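Local coordinates for iron binding protein FbpA (Mannheimia haemolytica, PDB 1Q35) that binds ferric iron and probably serves as the periplasmic carrier that delivers it for uptake into the bacterial cell, at residues Lys78-Glu81 / Lys82-Ala86; Ala149-His153 / Tyr154-Lys158; Val182-Lys186 / Glu187-Asp191. All coordinates share one frame; numbering follows the deposited sequence.

Contact 1 (Lys78-Glu81 / Lys82-Ala86); sequences KVLE and KNIPA
N83 lies beside V79 one helical turn on, the two side chains pointing the same way. CB of N83 sits 3.4 Å from V79 O, the carbonyl that also accepts the backbone N of N83 at 3.0 Å. CG of N83 stays close to the same oxygen, because chi1 of -73° sets it beside the backbone N and anti to the carbonyl carbon. At the tip ND2 of N83 reaches V79 CG1 at 3.5 Å; its angle to V79 O is too poor for a hydrogen bond. Both polar ends of N83 turn instead to partners beyond the helix: ND2 is bonded to S254 OG and OD1 to K272 NZ.

One residue further, I84 repeats the pattern with L80. The two branched chains run alongside each other and meet at their ends, L80 CD2 to I84 CD1, 4.0 Å apart. I84 N gives the last of three successive i to i+4 bonds, to L80 O at 3.0 Å and 158°, and I84 is then the first residue to leave helical backbone angles. Both apolar chains also touch F96 and helix 243-254, placing helix 78-83 against strand 96-108 and helix 243-254. The chemistry implies a division of labour: L80 and I84 pack by apolar contact, while the buried amide of N83 has both its oxygen and its nitrogen satisfied by hydrogen bonds with K272 and S254, outside the turn.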
ATOM      1  N   LYS A  78      -9.692   8.621  22.345  1.00 17.93           N
ATOM      2  CA  LYS A  78     -10.381   7.412  22.798  1.00 18.07           C
ATOM      3  C   LYS A  78     -11.057   6.697  21.628  1.00 17.61           C
ATOM      4  O   LYS A  78     -11.200   5.478  21.644  1.00 17.34           O
ATOM      5  CB  LYS A  78     -11.448   7.714  23.869  1.00 18.66           C
ATOM      6  CG  LYS A  78     -11.240   8.968  24.734  1.00 20.44           C
ATOM      7  CD  LYS A  78     -12.295  10.048  24.442  1.00 22.07           C
ATOM      8  CE  LYS A  78     -12.195  10.627  23.027  1.00 22.58           C
ATOM      9  NZ  LYS A  78     -10.937  11.388  22.804  1.00 21.95           N
ATOM     10  N   VAL A  79     -11.495   7.470  20.637  1.00 17.09           N
ATOM     11  CA  VAL A  79     -12.140   6.917  19.445  1.00 16.98           C
ATOM     12  C   VAL A  79     -11.142   6.100  18.617  1.00 16.79           C
ATOM     13  O   VAL A  79     -11.444   4.978  18.213  1.00 16.75           O
ATOM     14  CB  VAL A  79     -12.775   8.031  18.582  1.00 16.95           C
ATOM     15  CG1 VAL A  79     -13.298   7.468  17.252  1.00 16.95           C
ATOM     16  CG2 VAL A  79     -13.896   8.729  19.354  1.00 17.55           C
ATOM     17  N   LEU A  80      -9.952   6.650  18.383  1.00 16.37           N
ATOM     18  CA  LEU A  80      -8.907   5.933  17.643  1.00 16.36           C
ATOM     19  C   LEU A  80      -8.440   4.701  18.414  1.00 16.98           C
ATOM     20  O   LEU A  80      -8.147   3.664  17.823  1.00 16.96           O
ATOM     21  CB  LEU A  80      -7.713   6.851  17.353  1.00 15.96           C
ATOM     22  CG  LEU A  80      -7.973   8.085  16.484  1.00 15.20           C
ATOM     23  CD1 LEU A  80      -6.707   8.908  16.324  1.00 14.71           C
ATOM     24  CD2 LEU A  80      -8.529   7.690  15.120  1.00 15.11           C
ATOM     25  N   GLU A  81      -8.386   4.811  19.738  1.00 17.88           N
ATOM     26  CA  GLU A  81      -7.989   3.695  20.586  1.00 18.77           C
ATOM     27  C   GLU A  81      -8.955   2.516  20.455  1.00 18.79           C
ATOM     28  O   GLU A  81      -8.529   1.365  20.382  1.00 19.18           O
ATOM     29  CB  GLU A  81      -7.924   4.147  22.047  1.00 19.32           C
ATOM     30  CG  GLU A  81      -7.461   3.072  23.013  1.00 21.31           C
ATOM     31  CD  GLU A  81      -7.324   3.590  24.429  1.00 23.92           C
ATOM     32  OE1 GLU A  81      -6.187   3.615  24.943  1.00 25.91           O
ATOM     33  OE2 GLU A  81      -8.355   3.970  25.022  1.00 25.72           O
ATOM     34  N   LYS A  82     -10.248   2.820  20.424  1.00 18.66           N
ATOM     35  CA  LYS A  82     -11.301   1.815  20.346  1.00 18.75           C
ATOM     36  C   LYS A  82     -11.375   1.185  18.957  1.00 18.07           C
ATOM     37  O   LYS A  82     -11.565  -0.026  18.823  1.00 18.47           O
ATOM     38  CB  LYS A  82     -12.654   2.450  20.683  1.00 19.10           C
ATOM     39  CG  LYS A  82     -13.815   1.466  20.779  1.00 20.89           C
ATOM     40  CD  LYS A  82     -15.138   2.184  21.020  1.00 22.76           C
ATOM     41  CE  LYS A  82     -16.332   1.254  20.831  1.00 24.14           C
ATOM     42  NZ  LYS A  82     -16.962   1.419  19.494  1.00 24.89           N
ATOM     43  N   ASN A  83     -11.209   2.013  17.930  1.00 17.20           N
ATOM     44  CA  ASN A  83     -11.460   1.597  16.549  1.00 16.64           C
ATOM     45  C   ASN A  83     -10.275   0.907  15.885  1.00 16.09           C
ATOM     46  O   ASN A  83     -10.466  -0.029  15.112  1.00 16.23           O
ATOM     47  CB  ASN A  83     -11.883   2.799  15.703  1.00 16.64           C
ATOM     48  CG  ASN A  83     -13.297   3.259  16.003  1.00 16.87           C
ATOM     49  OD1 ASN A  83     -14.089   2.531  16.606  1.00 18.69           O
ATOM     50  ND2 ASN A  83     -13.626   4.470  15.576  1.00 16.46           N
ATOM     51  N   ILE A  84      -9.063   1.369  16.172  1.00 15.53           N
ATOM     52  CA  ILE A  84      -7.860   0.863  15.513  1.00 14.76           C
ATOM     53  C   ILE A  84      -7.094  -0.051  16.466  1.00 15.02           C
ATOM     54  O   ILE A  84      -6.632   0.408  17.513  1.00 15.19           O
ATOM     55  CB  ILE A  84      -6.950   2.030  15.053  1.00 14.29           C
ATOM     56  CG1 ILE A  84      -7.733   3.007  14.166  1.00 13.71           C
ATOM     57  CG2 ILE A  84      -5.715   1.476  14.329  1.00 13.95           C
ATOM     58  CD1 ILE A  84      -6.953   4.249  13.752  1.00 13.12           C
ATOM     59  N   PRO A  85      -6.959  -1.336  16.138  1.00 15.19           N
ATOM     60  CA  PRO A  85      -6.149  -2.239  16.961  1.00 15.71           C
ATOM     61  C   PRO A  85      -4.736  -1.699  17.136  1.00 15.89           C
ATOM     62  O   PRO A  85      -4.213  -1.048  16.231  1.00 15.75           O
ATOM     63  CB  PRO A  85      -6.143  -3.539  16.153  1.00 15.59           C
ATOM     64  CG  PRO A  85      -7.374  -3.485  15.342  1.00 15.55           C
ATOM     65  CD  PRO A  85      -7.567  -2.040  14.994  1.00 14.99           C
ATOM     66  N   ALA A  86      -4.132  -1.967  18.291  1.00 16.15           N
ATOM     67  CA  ALA A  86      -2.829  -1.404  18.639  1.00 16.12           C
ATOM     68  C   ALA A  86      -1.733  -1.713  17.618  1.00 15.97           C
ATOM     69  O   ALA A  86      -0.833  -0.905  17.412  1.00 16.07           O
ATOM     70  CB  ALA A  86      -2.405  -1.882  20.028  1.00 16.23           C
TER

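Contact 2 (Ala149-His153 / Tyr154-Lys158); sequences AMIEH and YGIEK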
ATOM      1  N   ALA A 149      11.085  -5.509   3.815  1.00  6.74           N
ATOM      2  CA  ALA A 149      10.716  -6.643   4.656  1.00  6.99           C
ATOM      3  C   ALA A 149      11.652  -7.822   4.386  1.00  6.82           C
ATOM      4  O   ALA A 149      12.092  -8.505   5.310  1.00  7.29           O
ATOM      5  CB  ALA A 149       9.272  -7.050   4.417  1.00  7.23           C
ATOM      6  N   MET A 150      11.971  -8.052   3.116  1.00  6.84           N
ATOM      7  CA  MET A 150      12.868  -9.138   2.750  1.00  7.08           C
ATOM      8  C   MET A 150      14.257  -8.937   3.368  1.00  6.74           C
ATOM      9  O   MET A 150      14.872  -9.899   3.808  1.00  7.13           O
ATOM     10  CB  MET A 150      12.924  -9.298   1.231  1.00  7.45           C
ATOM     11  CG  MET A 150      11.574  -9.720   0.653  1.00  8.12           C
ATOM     12  SD  MET A 150      11.520  -9.904  -1.125  1.00  9.94           S
ATOM     13  CE  MET A 150      12.265 -11.533  -1.294  1.00 10.66           C
ATOM     14  N   ILE A 151      14.742  -7.702   3.447  1.00  6.63           N
ATOM     15  CA  ILE A 151      16.014  -7.445   4.118  1.00  6.76           C
ATOM     16  C   ILE A 151      15.950  -7.830   5.602  1.00  6.90           C
ATOM     17  O   ILE A 151      16.884  -8.420   6.138  1.00  6.90           O
ATOM     18  CB  ILE A 151      16.458  -5.978   3.949  1.00  7.03           C
ATOM     19  CG1 ILE A 151      16.863  -5.707   2.497  1.00  7.17           C
ATOM     20  CG2 ILE A 151      17.614  -5.646   4.907  1.00  7.06           C
ATOM     21  CD1 ILE A 151      17.102  -4.246   2.198  1.00  7.67           C
ATOM     22  N   GLU A 152      14.852  -7.510   6.270  1.00  7.09           N
ATOM     23  CA  GLU A 152      14.691  -7.912   7.671  1.00  7.48           C
ATOM     24  C   GLU A 152      14.823  -9.430   7.817  1.00  7.37           C
ATOM     25  O   GLU A 152      15.458  -9.925   8.751  1.00  7.88           O
ATOM     26  CB  GLU A 152      13.338  -7.442   8.216  1.00  7.52           C
ATOM     27  CG  GLU A 152      13.161  -7.622   9.718  1.00  8.23           C
ATOM     28  CD  GLU A 152      13.871  -6.577  10.562  1.00  8.56           C
ATOM     29  OE1 GLU A 152      14.702  -5.806  10.035  1.00  8.62           O
ATOM     30  OE2 GLU A 152      13.598  -6.528  11.783  1.00  9.36           O
ATOM     31  N   HIS A 153      14.226 -10.168   6.887  1.00  7.31           N
ATOM     32  CA  HIS A 153      14.203 -11.624   6.955  1.00  7.31           C
ATOM     33  C   HIS A 153      15.495 -12.287   6.490  1.00  7.20           C
ATOM     34  O   HIS A 153      15.837 -13.357   6.984  1.00  7.80           O
ATOM     35  CB  HIS A 153      13.053 -12.183   6.110  1.00  7.49           C
ATOM     36  CG  HIS A 153      11.693 -11.730   6.540  1.00  7.44           C
ATOM     37  ND1 HIS A 153      11.287 -11.701   7.860  1.00  7.86           N
ATOM     38  CD2 HIS A 153      10.635 -11.311   5.813  1.00  7.97           C
ATOM     39  CE1 HIS A 153      10.039 -11.274   7.921  1.00  8.11           C
ATOM     40  NE2 HIS A 153       9.620 -11.027   6.693  1.00  7.73           N
ATOM     41  N   TYR A 154      16.192 -11.685   5.525  1.00  7.27           N
ATOM     42  CA  TYR A 154      17.258 -12.380   4.794  1.00  7.39           C
ATOM     43  C   TYR A 154      18.589 -11.655   4.703  1.00  7.49           C
ATOM     44  O   TYR A 154      19.580 -12.267   4.310  1.00  7.88           O
ATOM     45  CB  TYR A 154      16.809 -12.662   3.361  1.00  7.75           C
ATOM     46  CG  TYR A 154      15.515 -13.430   3.248  1.00  7.99           C
ATOM     47  CD1 TYR A 154      14.435 -12.891   2.565  1.00  8.49           C
ATOM     48  CD2 TYR A 154      15.367 -14.685   3.824  1.00  9.50           C
ATOM     49  CE1 TYR A 154      13.240 -13.580   2.459  1.00  9.42           C
ATOM     50  CE2 TYR A 154      14.174 -15.389   3.716  1.00 10.24           C
ATOM     51  CZ  TYR A 154      13.121 -14.830   3.032  1.00  9.72           C
ATOM     52  OH  TYR A 154      11.937 -15.510   2.907  1.00 10.91           O
ATOM     53  N   GLY A 155      18.611 -10.367   5.024  1.00  7.24           N
ATOM     54  CA  GLY A 155      19.798  -9.552   4.846  1.00  7.10           C
ATOM     55  C   GLY A 155      19.964  -9.035   3.424  1.00  7.45           C
ATOM     56  O   GLY A 155      19.243  -9.440   2.499  1.00  7.43           O
ATOM     57  N   ILE A 156      20.932  -8.144   3.238  1.00  7.59           N
ATOM     58  CA  ILE A 156      21.064  -7.450   1.955  1.00  7.73           C
ATOM     59  C   ILE A 156      21.709  -8.281   0.854  1.00  7.63           C
ATOM     60  O   ILE A 156      21.457  -8.016  -0.318  1.00  8.16           O
ATOM     61  CB  ILE A 156      21.764  -6.070   2.083  1.00  8.10           C
ATOM     62  CG1 ILE A 156      23.247  -6.198   2.458  1.00  8.44           C
ATOM     63  CG2 ILE A 156      21.000  -5.196   3.062  1.00  8.33           C
ATOM     64  CD1 ILE A 156      23.984  -4.882   2.344  1.00  8.30           C
ATOM     65  N   GLU A 157      22.545  -9.256   1.187  1.00  7.74           N
ATOM     66  CA  GLU A 157      23.165 -10.078   0.143  1.00  8.13           C
ATOM     67  C   GLU A 157      22.117 -10.951  -0.554  1.00  8.33           C
ATOM     68  O   GLU A 157      22.026 -10.973  -1.785  1.00  8.76           O
ATOM     69  CB  GLU A 157      24.294 -10.943   0.707  1.00  8.24           C
ATOM     70  CG  GLU A 157      25.537 -10.152   1.064  1.00  8.82           C
ATOM     71  CD  GLU A 157      26.661 -11.017   1.616  1.00  9.14           C
ATOM     72  OE1 GLU A 157      26.442 -12.219   1.886  1.00  8.74           O
ATOM     73  OE2 GLU A 157      27.777 -10.474   1.789  1.00  9.90           O
ATOM     74  N   LYS A 158      21.325 -11.669   0.236  1.00  8.67           N
ATOM     75  CA  LYS A 158      20.273 -12.529  -0.300  1.00  9.16           C
ATOM     76  C   LYS A 158      19.178 -11.706  -0.968  1.00  8.37           C
ATOM     77  O   LYS A 158      18.639 -12.118  -1.992  1.00  8.20           O
ATOM     78  CB  LYS A 158      19.676 -13.400   0.816  1.00  9.90           C
ATOM     79  CG  LYS A 158      18.650 -14.445   0.373  1.00 14.71           C
ATOM     80  CD  LYS A 158      18.173 -15.329   1.533  1.00 17.88           C
ATOM     81  CE  LYS A 158      19.107 -16.489   1.840  1.00 20.01           C
ATOM     82  NZ  LYS A 158      19.016 -16.910   3.275  1.00 21.73           N
TER
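Y154 lies with one ring face against H153: CB of H153 stands over the ring centre, 3.8 Å from the Y154 centroid and close to the ring normal, a CH-pi contact. The H153 imidazole turns its edge toward that face, giving a T-shaped pair with planes at 69° and centroids 6.0 Å apart; H153 NE2 is hydrogen-bonded to D290. CD1 of Y154 also meets CB of M150 at 4.1 Å. The backbone N of Y154 is held by M150 O at 2.8 Å, with a weak second bond to I151 O.

G155 N bonds to I151 O at 2.8 Å, and there the regular turn breaks. Helix 141-168 is kinked at this point: the N atoms of I156 and E157 have no bond to the turn before, G155 takes a positive phi, and the axes of the short segments on either side make an angle of 98°.

Past the kink, I156 sets CG1 between its backbone N and carbonyl carbon (chi1 68°), with CG2 beside the N. I156 CG2 reaches back across the bend to I151 CG2, 3.9 Å away, the two isoleucines meeting at a slant, and both touch L307 of helix 301-311.

Contact 3 (Val182-Lys186 / Glu187-Asp191); sequences VKAIK and EGICD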
ATOM      1  N   VAL A 182      -1.432  -6.527 -14.671  1.00  9.04           N
ATOM      2  CA  VAL A 182      -2.496  -7.511 -14.864  1.00  9.24           C
ATOM      3  C   VAL A 182      -3.101  -7.394 -16.274  1.00  9.61           C
ATOM      4  O   VAL A 182      -3.452  -8.401 -16.889  1.00  9.76           O
ATOM      5  CB  VAL A 182      -3.561  -7.428 -13.749  1.00  9.02           C
ATOM      6  CG1 VAL A 182      -4.637  -8.478 -13.964  1.00  9.30           C
ATOM      7  CG2 VAL A 182      -2.887  -7.608 -12.376  1.00  9.12           C
ATOM      8  N   LYS A 183      -3.193  -6.182 -16.812  1.00 10.03           N
ATOM      9  CA  LYS A 183      -3.535  -6.010 -18.223  1.00 10.67           C
ATOM     10  C   LYS A 183      -2.540  -6.768 -19.095  1.00 10.71           C
ATOM     11  O   LYS A 183      -2.927  -7.416 -20.068  1.00 10.82           O
ATOM     12  CB  LYS A 183      -3.535  -4.526 -18.595  1.00 11.14           C
ATOM     13  CG  LYS A 183      -3.994  -4.231 -20.022  1.00 13.07           C
ATOM     14  CD  LYS A 183      -3.896  -2.748 -20.344  1.00 15.83           C
ATOM     15  CE  LYS A 183      -4.622  -2.397 -21.635  1.00 18.14           C
ATOM     16  NZ  LYS A 183      -4.238  -1.048 -22.138  1.00 20.46           N
ATOM     17  N   ALA A 184      -1.262  -6.697 -18.745  1.00 10.53           N
ATOM     18  CA  ALA A 184      -0.224  -7.377 -19.504  1.00 10.71           C
ATOM     19  C   ALA A 184      -0.366  -8.895 -19.408  1.00 10.18           C
ATOM     20  O   ALA A 184      -0.090  -9.593 -20.373  1.00 10.66           O
ATOM     21  CB  ALA A 184       1.154  -6.930 -19.045  1.00 10.90           C
ATOM     22  N   ILE A 185      -0.798  -9.413 -18.258  1.00  9.98           N
ATOM     23  CA  ILE A 185      -1.112 -10.836 -18.132  1.00 10.48           C
ATOM     24  C   ILE A 185      -2.245 -11.194 -19.098  1.00 10.55           C
ATOM     25  O   ILE A 185      -2.172 -12.187 -19.831  1.00 10.60           O
ATOM     26  CB  ILE A 185      -1.492 -11.208 -16.673  1.00 10.48           C
ATOM     27  CG1 ILE A 185      -0.268 -11.103 -15.754  1.00 10.28           C
ATOM     28  CG2 ILE A 185      -2.082 -12.619 -16.635  1.00 10.70           C
ATOM     29  CD1 ILE A 185      -0.576 -11.296 -14.272  1.00 10.87           C
ATOM     30  N   LYS A 186      -3.297 -10.390 -19.107  1.00 10.88           N
ATOM     31  CA  LYS A 186      -4.423 -10.641 -20.001  1.00 11.82           C
ATOM     32  C   LYS A 186      -3.965 -10.696 -21.464  1.00 11.95           C
ATOM     33  O   LYS A 186      -4.395 -11.574 -22.218  1.00 11.98           O
ATOM     34  CB  LYS A 186      -5.501  -9.571 -19.810  1.00 12.64           C
ATOM     35  CG  LYS A 186      -6.718  -9.730 -20.707  1.00 14.99           C
ATOM     36  CD  LYS A 186      -6.808  -8.623 -21.727  1.00 18.29           C
ATOM     37  CE  LYS A 186      -8.157  -8.624 -22.425  1.00 19.32           C
ATOM     38  NZ  LYS A 186      -8.081  -7.888 -23.713  1.00 21.15           N
ATOM     39  N   GLU A 187      -3.083  -9.780 -21.852  1.00 12.12           N
ATOM     40  CA  GLU A 187      -2.612  -9.685 -23.237  1.00 12.82           C
ATOM     41  C   GLU A 187      -1.588 -10.762 -23.615  1.00 12.43           C
ATOM     42  O   GLU A 187      -1.288 -10.942 -24.790  1.00 12.61           O
ATOM     43  CB  GLU A 187      -2.038  -8.294 -23.502  1.00 13.58           C
ATOM     44  CG  GLU A 187      -3.093  -7.201 -23.483  1.00 16.40           C
ATOM     45  CD  GLU A 187      -2.523  -5.806 -23.669  1.00 20.25           C
ATOM     46  OE1 GLU A 187      -3.316  -4.844 -23.641  1.00 23.05           O
ATOM     47  OE2 GLU A 187      -1.294  -5.664 -23.838  1.00 23.24           O
ATOM     48  N   GLY A 188      -1.057 -11.482 -22.631  1.00 12.16           N
ATOM     49  CA  GLY A 188      -0.122 -12.564 -22.877  1.00 12.25           C
ATOM     50  C   GLY A 188       1.344 -12.187 -22.764  1.00 12.67           C
ATOM     51  O   GLY A 188       2.204 -13.024 -22.995  1.00 13.64           O
ATOM     52  N   ILE A 189       1.629 -10.943 -22.396  1.00 12.64           N
ATOM     53  CA  ILE A 189       3.003 -10.446 -22.287  1.00 13.35           C
ATOM     54  C   ILE A 189       3.743 -11.083 -21.118  1.00 13.19           C
ATOM     55  O   ILE A 189       4.940 -11.340 -21.187  1.00 14.20           O
ATOM     56  CB  ILE A 189       2.997  -8.904 -22.130  1.00 13.83           C
ATOM     57  CG1 ILE A 189       2.468  -8.227 -23.403  0.65 14.67           C
ATOM     58  CG2 ILE A 189       4.384  -8.384 -21.762  1.00 14.42           C
ATOM     59  CD1 ILE A 189       3.298  -8.478 -24.650  0.65 15.36           C
ATOM     60  N   CYS A 190       3.032 -11.319 -20.032  1.00 12.86           N
ATOM     61  CA  CYS A 190       3.647 -11.996 -18.899  1.00 12.96           C
ATOM     62  C   CYS A 190       2.648 -12.901 -18.209  1.00 11.87           C
ATOM     63  O   CYS A 190       1.447 -12.866 -18.485  1.00 11.77           O
ATOM     64  CB  CYS A 190       4.247 -10.995 -17.916  0.65 13.96           C
ATOM     65  SG  CYS A 190       3.230  -9.543 -17.674  0.65 16.08           S
ATOM     66  N   ASP A 191       3.182 -13.718 -17.316  1.00 10.52           N
ATOM     67  CA  ASP A 191       2.435 -14.769 -16.648  1.00 10.02           C
ATOM     68  C   ASP A 191       2.339 -14.591 -15.138  1.00  9.47           C
ATOM     69  O   ASP A 191       1.503 -15.231 -14.511  1.00  9.27           O
ATOM     70  CB  ASP A 191       3.103 -16.116 -16.923  1.00 10.49           C
ATOM     71  CG  ASP A 191       3.025 -16.536 -18.378  1.00 11.33           C
ATOM     72  OD1 ASP A 191       2.367 -15.848 -19.184  1.00 11.77           O
ATOM     73  OD2 ASP A 191       3.600 -17.567 -18.781  1.00 12.47           O
TER
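A184 and I185 meet the chain that doubles back beyond the end of helix 178-187, and the helix ends in a Schellman motif. G188, the first residue to leave helical angles, has a positive phi, and two bonds tie the reversal to the last turn: I189 N to A184 O at 3.0 Å and G188 N to I185 O at 3.1 Å. The second donor stands well above the carbonyl plane, 68° out of it.

Shape follows from this fold-back. The small methyl of A184 is a low bump that faces the notch between I189 and C190: in the conformer described, A184 CB lies 3.6 Å from C190 SG and 4.1 Å from I189 CB. With chi1 at 40°, SG of C190 projects between its own backbone N and carbonyl carbon, a position that turns the sulfur onto the methyl; the same sulfur forms the disulfide with C134. A second conformer of both I189 and C190 makes these details provisional. Next to this step, C190 O settles against I185, beside its CB, CG1 and CG2, with the CA-H of I185 aimed at it almost straight, 167° at the hydrogen. R111 NH2 bonds to the same C190 O and to I185 O, pinning the returning chain to the helix end.

Along the helix, E187 slants across the extended K183. The charged atoms stay beyond a salt bridge; the nearest approach of the two side chains is E187 OE1 against K183 CE, at 3.4 Å.

From the N terminus the three contacts follow in series; each is local, and none nests in or crosses another. Contact 1 ends helix 78-83 and leads into the loop before strand 96-108. Contact 2 lies at a kink in helix 141-168, and isoleucines from both sides of it pack on helix 301-311, linking it to the C-terminal part of the chain. The chain then runs through helix 178-187 to contact 3, which turns it into strand 192-196, an antiparallel neighbour of 96-108. Strand 96-108 is thus a shared element: contacts 1 and 3 both pack on it, although their centres are about 41 Å apart on opposite sides of the chain's centre.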